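Local coordinates for protein sensory rhodopsin transducer (Thermotoga maritima, PDB 1NC7) that is of unknown function but belongs to the sensory rhodopsin transducer family, binds magnesium and assembles from four copies of a beta-rich chain, at residues M23-W29 with A105-V111; V112-S116 with M128-G132. One frame throughout, in Å; residues are numbered along the deposited sequence.

Interaction 1 of 2, residues M23-W29 with A105-V111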
HETATM    1  N   MSE D  23     -16.119 -17.997   5.308  1.00 52.61           N
HETATM    2  CA  MSE D  23     -16.021 -17.042   4.208  1.00 47.34           C
HETATM    3  C   MSE D  23     -14.754 -16.193   4.298  1.00 42.04           C
HETATM    4  O   MSE D  23     -14.198 -16.009   5.381  1.00 41.57           O
HETATM    5  CB  MSE D  23     -17.255 -16.138   4.202  1.00 49.90           C
HETATM    6  CG  MSE D  23     -18.566 -16.908   4.135  1.00 52.40           C
HETATM    7 SE   MSE D  23     -20.123 -15.790   4.353  0.52 52.18          SE
HETATM    8  CE  MSE D  23     -20.224 -15.797   6.282  1.00 57.03           C
ATOM      9  N   ASN D  24     -14.307 -15.677   3.157  1.00 32.87           N
ATOM     10  CA  ASN D  24     -13.102 -14.855   3.109  1.00 24.39           C
ATOM     11  C   ASN D  24     -13.404 -13.384   2.851  1.00 19.77           C
ATOM     12  O   ASN D  24     -14.226 -13.045   1.997  1.00 18.99           O
ATOM     13  CB  ASN D  24     -12.159 -15.341   2.005  1.00 24.14           C
ATOM     14  CG  ASN D  24     -11.871 -16.821   2.088  1.00 24.71           C
ATOM     15  OD1 ASN D  24     -11.399 -17.320   3.112  1.00 22.84           O
ATOM     16  ND2 ASN D  24     -12.146 -17.534   1.003  1.00 23.30           N
ATOM     17  N   GLY D  25     -12.728 -12.512   3.584  1.00 14.14           N
ATOM     18  CA  GLY D  25     -12.928 -11.091   3.387  1.00 11.52           C
ATOM     19  C   GLY D  25     -13.675 -10.380   4.493  1.00  9.26           C
ATOM     20  O   GLY D  25     -13.832 -10.897   5.600  1.00  9.72           O
ATOM     21  N   ALA D  26     -14.134  -9.176   4.177  1.00  7.30           N
ATOM     22  CA  ALA D  26     -14.863  -8.347   5.123  1.00  7.57           C
ATOM     23  C   ALA D  26     -16.034  -7.678   4.418  1.00  7.54           C
ATOM     24  O   ALA D  26     -16.025  -7.512   3.200  1.00  6.26           O
ATOM     25  CB  ALA D  26     -13.935  -7.295   5.710  1.00  7.32           C
ATOM     26  N   ARG D  27     -17.042  -7.279   5.183  1.00  7.53           N
ATOM     27  CA  ARG D  27     -18.209  -6.648   4.588  1.00  8.70           C
ATOM     28  C   ARG D  27     -18.093  -5.142   4.364  1.00  8.28           C
ATOM     29  O   ARG D  27     -18.880  -4.568   3.613  1.00 10.77           O
ATOM     30  CB  ARG D  27     -19.450  -6.961   5.426  1.00 10.68           C
ATOM     31  CG  ARG D  27     -19.891  -8.415   5.303  1.00 15.80           C
ATOM     32  CD  ARG D  27     -21.174  -8.679   6.070  1.00 19.75           C
ATOM     33  NE  ARG D  27     -22.268  -7.824   5.619  1.00 24.26           N
ATOM     34  CZ  ARG D  27     -23.480  -7.813   6.164  1.00 26.69           C
ATOM     35  NH1 ARG D  27     -23.756  -8.612   7.185  1.00 28.60           N
ATOM     36  NH2 ARG D  27     -24.416  -7.000   5.692  1.00 27.73           N
ATOM     37  N   LYS D  28     -17.117  -4.501   4.999  1.00  7.05           N
ATOM     38  CA  LYS D  28     -16.950  -3.062   4.832  1.00  7.60           C
ATOM     39  C   LYS D  28     -15.510  -2.686   4.506  1.00  5.95           C
ATOM     40  O   LYS D  28     -14.578  -3.153   5.158  1.00  6.08           O
ATOM     41  CB  LYS D  28     -17.408  -2.326   6.091  1.00  9.50           C
ATOM     42  CG  LYS D  28     -18.878  -2.548   6.422  1.00 12.73           C
ATOM     43  CD  LYS D  28     -19.318  -1.677   7.588  1.00 16.76           C
ATOM     44  CE  LYS D  28     -20.759  -1.970   7.982  1.00 19.03           C
ATOM     45  NZ  LYS D  28     -21.701  -1.793   6.843  1.00 22.30           N
ATOM     46  N   TRP D  29     -15.346  -1.838   3.493  1.00  5.08           N
ATOM     47  CA  TRP D  29     -14.026  -1.391   3.051  1.00  4.78           C
ATOM     48  C   TRP D  29     -13.975   0.126   2.926  1.00  4.25           C
ATOM     49  O   TRP D  29     -14.957   0.755   2.531  1.00  5.94           O
ATOM     50  CB  TRP D  29     -13.670  -2.052   1.716  1.00  5.50           C
ATOM     51  CG  TRP D  29     -13.437  -3.513   1.865  1.00  4.53           C
ATOM     52  CD1 TRP D  29     -14.380  -4.507   1.902  1.00  3.14           C
ATOM     53  CD2 TRP D  29     -12.178  -4.148   2.106  1.00  4.06           C
ATOM     54  NE1 TRP D  29     -13.781  -5.718   2.156  1.00  5.27           N
ATOM     55  CE2 TRP D  29     -12.430  -5.526   2.286  1.00  4.60           C
ATOM     56  CE3 TRP D  29     -10.858  -3.683   2.189  1.00  5.05           C
ATOM     57  CZ2 TRP D  29     -11.409  -6.443   2.551  1.00  3.83           C
ATOM     58  CZ3 TRP D  29      -9.844  -4.596   2.451  1.00  4.59           C
ATOM     59  CH2 TRP D  29     -10.127  -5.962   2.628  1.00  5.20           C
ATOM     60  N   ALA D 105     -17.314   1.303   1.177  1.00  6.18           N
ATOM     61  CA  ALA D 105     -18.032   0.273   0.445  1.00  6.84           C
ATOM     62  C   ALA D 105     -18.614  -0.730   1.424  1.00  7.75           C
ATOM     63  O   ALA D 105     -17.920  -1.211   2.317  1.00  9.45           O
ATOM     64  CB  ALA D 105     -17.087  -0.423  -0.530  1.00  5.78           C
ATOM     65  N   GLU D 106     -19.894  -1.044   1.252  1.00  7.63           N
ATOM     66  CA  GLU D 106     -20.579  -1.981   2.135  1.00  8.51           C
ATOM     67  C   GLU D 106     -21.179  -3.131   1.335  1.00  7.59           C
ATOM     68  O   GLU D 106     -21.972  -2.915   0.422  1.00  8.65           O
ATOM     69  CB  GLU D 106     -21.675  -1.246   2.903  1.00  9.64           C
ATOM     70  CG  GLU D 106     -21.141  -0.166   3.827  1.00 13.31           C
ATOM     71  CD  GLU D 106     -22.237   0.712   4.390  1.00 15.61           C
ATOM     72  OE1 GLU D 106     -22.820   1.502   3.615  1.00 16.19           O
ATOM     73  OE2 GLU D 106     -22.521   0.608   5.603  1.00 17.88           O
ATOM     74  N   SER D 107     -20.791  -4.350   1.694  1.00  8.00           N
ATOM     75  CA  SER D 107     -21.251  -5.553   1.012  1.00  8.67           C
ATOM     76  C   SER D 107     -22.103  -6.431   1.917  1.00  9.45           C
ATOM     77  O   SER D 107     -21.931  -6.428   3.134  1.00  9.84           O
ATOM     78  CB  SER D 107     -20.044  -6.356   0.519  1.00  9.08           C
ATOM     79  OG  SER D 107     -20.449  -7.523  -0.173  1.00  8.76           O
ATOM     80  N   ASN D 108     -23.019  -7.185   1.315  1.00  9.46           N
ATOM     81  CA  ASN D 108     -23.887  -8.073   2.079  1.00 10.66           C
ATOM     82  C   ASN D 108     -23.128  -9.342   2.466  1.00 11.23           C
ATOM     83  O   ASN D 108     -23.504 -10.041   3.406  1.00 12.65           O
ATOM     84  CB  ASN D 108     -25.141  -8.417   1.264  1.00 11.74           C
ATOM     85  CG  ASN D 108     -24.829  -9.219   0.019  1.00 13.52           C
ATOM     86  OD1 ASN D 108     -23.888  -8.914  -0.708  1.00 10.74           O
ATOM     87  ND2 ASN D 108     -25.632 -10.247  -0.241  1.00 17.80           N
ATOM     88  N   VAL D 109     -22.053  -9.630   1.735  1.00 10.26           N
ATOM     89  CA  VAL D 109     -21.216 -10.795   2.005  1.00 10.05           C
ATOM     90  C   VAL D 109     -19.753 -10.360   1.976  1.00  9.23           C
ATOM     91  O   VAL D 109     -19.406  -9.362   1.344  1.00  9.66           O
ATOM     92  CB  VAL D 109     -21.416 -11.917   0.959  1.00 11.10           C
ATOM     93  CG1 VAL D 109     -22.855 -12.413   0.994  1.00 12.27           C
ATOM     94  CG2 VAL D 109     -21.047 -11.414  -0.430  1.00 11.76           C
ATOM     95  N   PRO D 110     -18.876 -11.104   2.660  1.00  8.68           N
ATOM     96  CA  PRO D 110     -17.451 -10.761   2.692  1.00  7.08           C
ATOM     97  C   PRO D 110     -16.792 -10.706   1.316  1.00  7.12           C
ATOM     98  O   PRO D 110     -17.015 -11.577   0.475  1.00  7.19           O
ATOM     99  CB  PRO D 110     -16.851 -11.863   3.562  1.00  8.84           C
ATOM    100  CG  PRO D 110     -17.990 -12.231   4.479  1.00  9.95           C
ATOM    101  CD  PRO D 110     -19.156 -12.262   3.527  1.00 10.38           C
ATOM    102  N   VAL D 111     -15.989  -9.667   1.100  1.00  5.41           N
ATOM    103  CA  VAL D 111     -15.242  -9.491  -0.145  1.00  5.73           C
ATOM    104  C   VAL D 111     -13.916  -8.829   0.220  1.00  4.47           C
ATOM    105  O   VAL D 111     -13.676  -8.519   1.384  1.00  4.82           O
ATOM    106  CB  VAL D 111     -15.998  -8.588  -1.157  1.00  4.63           C
ATOM    107  CG1 VAL D 111     -17.274  -9.278  -1.616  1.00  5.39           C
ATOM    108  CG2 VAL D 111     -16.318  -7.237  -0.528  1.00  5.64           C
TER
HETATM  109  O   HOH W   1     -14.940 -12.925  -0.767  1.00  9.15           O
HETATM  110  O   HOH W   2     -21.779  -4.206   5.203  1.00 21.24           O

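Interaction 2 of 2, residues V112-S116 with M128-G132. With MG (magnesium ion), chain F.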
ATOM      1  N   VAL D 112     -13.045  -8.637  -0.765  1.00  4.07           N
ATOM      2  CA  VAL D 112     -11.766  -7.980  -0.512  1.00  4.03           C
ATOM      3  C   VAL D 112     -11.635  -6.883  -1.555  1.00  3.13           C
ATOM      4  O   VAL D 112     -12.000  -7.080  -2.718  1.00  3.15           O
ATOM      5  CB  VAL D 112     -10.574  -8.952  -0.639  1.00  3.96           C
ATOM      6  CG1 VAL D 112      -9.283  -8.229  -0.268  1.00  5.78           C
ATOM      7  CG2 VAL D 112     -10.779 -10.154   0.277  1.00  4.49           C
HETATM    8  N   MSE D 113     -11.126  -5.726  -1.142  1.00  3.66           N
HETATM    9  CA  MSE D 113     -10.990  -4.603  -2.063  1.00  3.98           C
HETATM   10  C   MSE D 113      -9.638  -3.914  -2.037  1.00  3.05           C
HETATM   11  O   MSE D 113      -8.958  -3.875  -1.009  1.00  3.39           O
HETATM   12  CB  MSE D 113     -12.070  -3.562  -1.783  1.00  5.78           C
HETATM   13  CG  MSE D 113     -13.473  -4.078  -1.971  1.00  4.51           C
HETATM   14 SE   MSE D 113     -14.759  -2.655  -1.882  0.87 12.86          SE
HETATM   15  CE  MSE D 113     -16.284  -3.697  -1.352  1.00 10.80           C
ATOM     16  N   GLN D 114      -9.281  -3.349  -3.188  1.00  3.36           N
ATOM     17  CA  GLN D 114      -8.021  -2.637  -3.376  1.00  3.35           C
ATOM     18  C   GLN D 114      -8.307  -1.466  -4.311  1.00  4.16           C
ATOM     19  O   GLN D 114      -9.092  -1.600  -5.248  1.00  6.02           O
ATOM     20  CB  GLN D 114      -6.999  -3.585  -4.018  1.00  4.03           C
ATOM     21  CG  GLN D 114      -5.592  -3.024  -4.182  1.00  4.99           C
ATOM     22  CD  GLN D 114      -4.620  -4.065  -4.727  1.00  5.72           C
ATOM     23  OE1 GLN D 114      -4.898  -5.265  -4.701  1.00  4.60           O
ATOM     24  NE2 GLN D 114      -3.477  -3.611  -5.219  1.00  3.99           N
ATOM     25  N   LEU D 115      -7.683  -0.318  -4.058  1.00  4.02           N
ATOM     26  CA  LEU D 115      -7.890   0.856  -4.904  1.00  3.65           C
ATOM     27  C   LEU D 115      -6.581   1.276  -5.551  1.00  3.30           C
ATOM     28  O   LEU D 115      -5.563   1.438  -4.872  1.00  4.03           O
ATOM     29  CB  LEU D 115      -8.437   2.032  -4.087  1.00  4.24           C
ATOM     30  CG  LEU D 115      -8.728   3.327  -4.860  1.00  5.18           C
ATOM     31  CD1 LEU D 115      -9.861   3.090  -5.855  1.00  6.50           C
ATOM     32  CD2 LEU D 115      -9.102   4.440  -3.886  1.00  5.79           C
ATOM     33  N   SER D 116      -6.614   1.458  -6.866  1.00  4.27           N
ATOM     34  CA  SER D 116      -5.425   1.859  -7.600  1.00  3.75           C
ATOM     35  C   SER D 116      -5.719   3.067  -8.461  1.00  5.46           C
ATOM     36  O   SER D 116      -6.822   3.223  -8.975  1.00  5.94           O
ATOM     37  CB  SER D 116      -4.940   0.711  -8.478  1.00  6.14           C
ATOM     38  OG  SER D 116      -4.714  -0.438  -7.689  1.00  5.73           O
HETATM   39  N   MSE D 128      -0.296   4.024  -8.325  1.00  4.43           N
HETATM   40  CA  MSE D 128      -0.190   3.906  -6.874  1.00  3.12           C
HETATM   41  C   MSE D 128      -1.339   2.995  -6.474  1.00  3.76           C
HETATM   42  O   MSE D 128      -2.358   2.944  -7.160  1.00  3.36           O
HETATM   43  CB  MSE D 128      -0.292   5.264  -6.164  1.00  5.80           C
HETATM   44  CG  MSE D 128      -1.594   6.017  -6.359  1.00  3.74           C
HETATM   45 SE   MSE D 128      -1.642   7.655  -5.310  0.95 12.42          SE
HETATM   46  CE  MSE D 128      -3.303   7.374  -4.339  1.00  5.44           C
ATOM     47  N   THR D 129      -1.176   2.265  -5.379  1.00  1.83           N
ATOM     48  CA  THR D 129      -2.237   1.358  -4.963  1.00  1.99           C
ATOM     49  C   THR D 129      -2.128   1.009  -3.500  1.00  2.09           C
ATOM     50  O   THR D 129      -1.078   1.160  -2.889  1.00  2.66           O
ATOM     51  CB  THR D 129      -2.163   0.021  -5.748  1.00  2.18           C
ATOM     52  OG1 THR D 129      -3.367  -0.732  -5.543  1.00  4.30           O
ATOM     53  CG2 THR D 129      -0.981  -0.817  -5.260  1.00  3.27           C
ATOM     54  N   THR D 130      -3.242   0.562  -2.938  1.00  2.73           N
ATOM     55  CA  THR D 130      -3.245   0.081  -1.570  1.00  2.35           C
ATOM     56  C   THR D 130      -4.457  -0.786  -1.301  1.00  2.72           C
ATOM     57  O   THR D 130      -5.535  -0.578  -1.864  1.00  1.43           O
ATOM     58  CB  THR D 130      -3.248   1.206  -0.512  1.00  2.69           C
ATOM     59  OG1 THR D 130      -3.111   0.619   0.795  1.00  3.32           O
ATOM     60  CG2 THR D 130      -4.552   1.995  -0.559  1.00  4.19           C
ATOM     61  N   ILE D 131      -4.244  -1.789  -0.461  1.00  3.07           N
ATOM     62  CA  ILE D 131      -5.320  -2.651  -0.013  1.00  3.49           C
ATOM     63  C   ILE D 131      -6.073  -1.655   0.882  1.00  3.85           C
ATOM     64  O   ILE D 131      -5.465  -0.727   1.426  1.00  3.86           O
ATOM     65  CB  ILE D 131      -4.751  -3.831   0.819  1.00  4.35           C
ATOM     66  CG1 ILE D 131      -5.843  -4.869   1.088  1.00  4.67           C
ATOM     67  CG2 ILE D 131      -4.154  -3.318   2.131  1.00  5.11           C
ATOM     68  CD1 ILE D 131      -6.238  -5.669  -0.145  1.00  6.32           C
ATOM     69  N   GLY D 132      -7.381  -1.807   1.034  1.00  4.11           N
ATOM     70  CA  GLY D 132      -8.092  -0.852   1.871  1.00  4.22           C
ATOM     71  C   GLY D 132      -8.136  -1.218   3.339  1.00  4.31           C
ATOM     72  O   GLY D 132      -7.579  -2.239   3.752  1.00  5.78           O
TER
HETATM   73 MG    MG F1501       0.968   1.091  -1.804  1.00  4.61          MG

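Interaction 1 of 2, residues M23-W29 with A105-V111
An antiparallel strand pairing in which both segments turn a corner joins Lys-28 and Trp-29 to Ala-105 and Glu-106, then Ala-26 to Val-111. Trp-29 and Ala-105 form a hydrogen-bonded pair, while the corner is closed by Ser-107 N giving a 2.7 Å bond to Arg-27 O. Arg-27 returns the grip: its NE meets Ser-107 O at 2.9 Å in the guanidinium plane, a bend at chi3 (58°) turning the group over the corner so that Asn-108 O lies above one of its faces. Lys-28 NZ makes a salt bridge of 2.8 Å to the anti side of Glu-106 OE2, and Arg-63 pairs with the other carboxylate oxygen. Beyond the corner, Ala-26 O accepts from Val-111 N (3.0 Å) and Trp-29 NE1 (3.1 Å), which come from opposite faces of its carbonyl plane. The indole edge also lies against Val-111 O, its NE1 making only a weak bond there. Pro-110 CB packs 3.3 Å from Asn-24 O, and the selenium of Met-23, a selenomethionine, lies on Pro-110 CD. The pairing is that of an all-antiparallel beta fold, in which strand 28-34 runs beside strand 101-107 and the chain turns at Asn-108 and Val-109 into strand 110-121.

Interaction 2 of 2, residues V112-S116 with M128-G132
Three polar groups of the facing strand gather round Thr-129 OG1: Gln-114 NE2 donates to it at 2.9 Å, Ser-116 OG lies 2.6 Å from it, and Leu-115 O stands 3.2 Å from the same oxygen. The setting is the beta hairpin of strands 110-121 and 124-135, with Leu-115 and Thr-130 as a hydrogen-bonded pair and Gln-114 with Ile-131 and Ser-116 with Thr-129 as non-hydrogen-bonded pairs. OG1 stands anti to the backbone N of Thr-129 (chi1 -167°), which turns it toward the other strand. The extended Gln-114 side chain runs at a slant past the Thr-129 side chain, bringing OG1 into the amide plane in a nearly straight hydrogen bond (164° at the hydrogen). Both ends of this polar cluster continue into the second subunit, where Asp-33 N bonds to Gln-114 OE1 and Asp-33 OD2 to Ser-116 OG. With alanine in place of Gln-114, Thr-129 OG1 would probably lose its amide donor, and Asp-33 N of the second subunit its acceptor. At the other end Ile-131 CD1 rests 4.0 Å from Val-112 CG1, and Gly-132 N makes a weak bond to Met-113 O. Thr-129 turns its carbonyl the other way: its O binds the magnesium ion at 2.3 Å, joined there by Thr-129 O of each of the other three subunits.

Interaction 1 and interaction 2 follow one another on strand 110-121, their centres about 14 Å apart, and both reach the second subunit. The indole of Trp-29 bridges them: its CZ2 lies 3.4 Å from Val-112 CA and its CZ3 lies 3.5 Å from Gly-132 O, so that the ring lies against both hairpin strands near the corner end of the hairpin. Ala-105 adds a second touch, its CB being 3.5 Å from Met-113 CE. The magnesium belongs to interaction 2; the side chain of Trp-29 comes no nearer than about 13 Å to it. The hairpin thus runs from the corner of 23-29 with 105-111 to the metal shared by four chains.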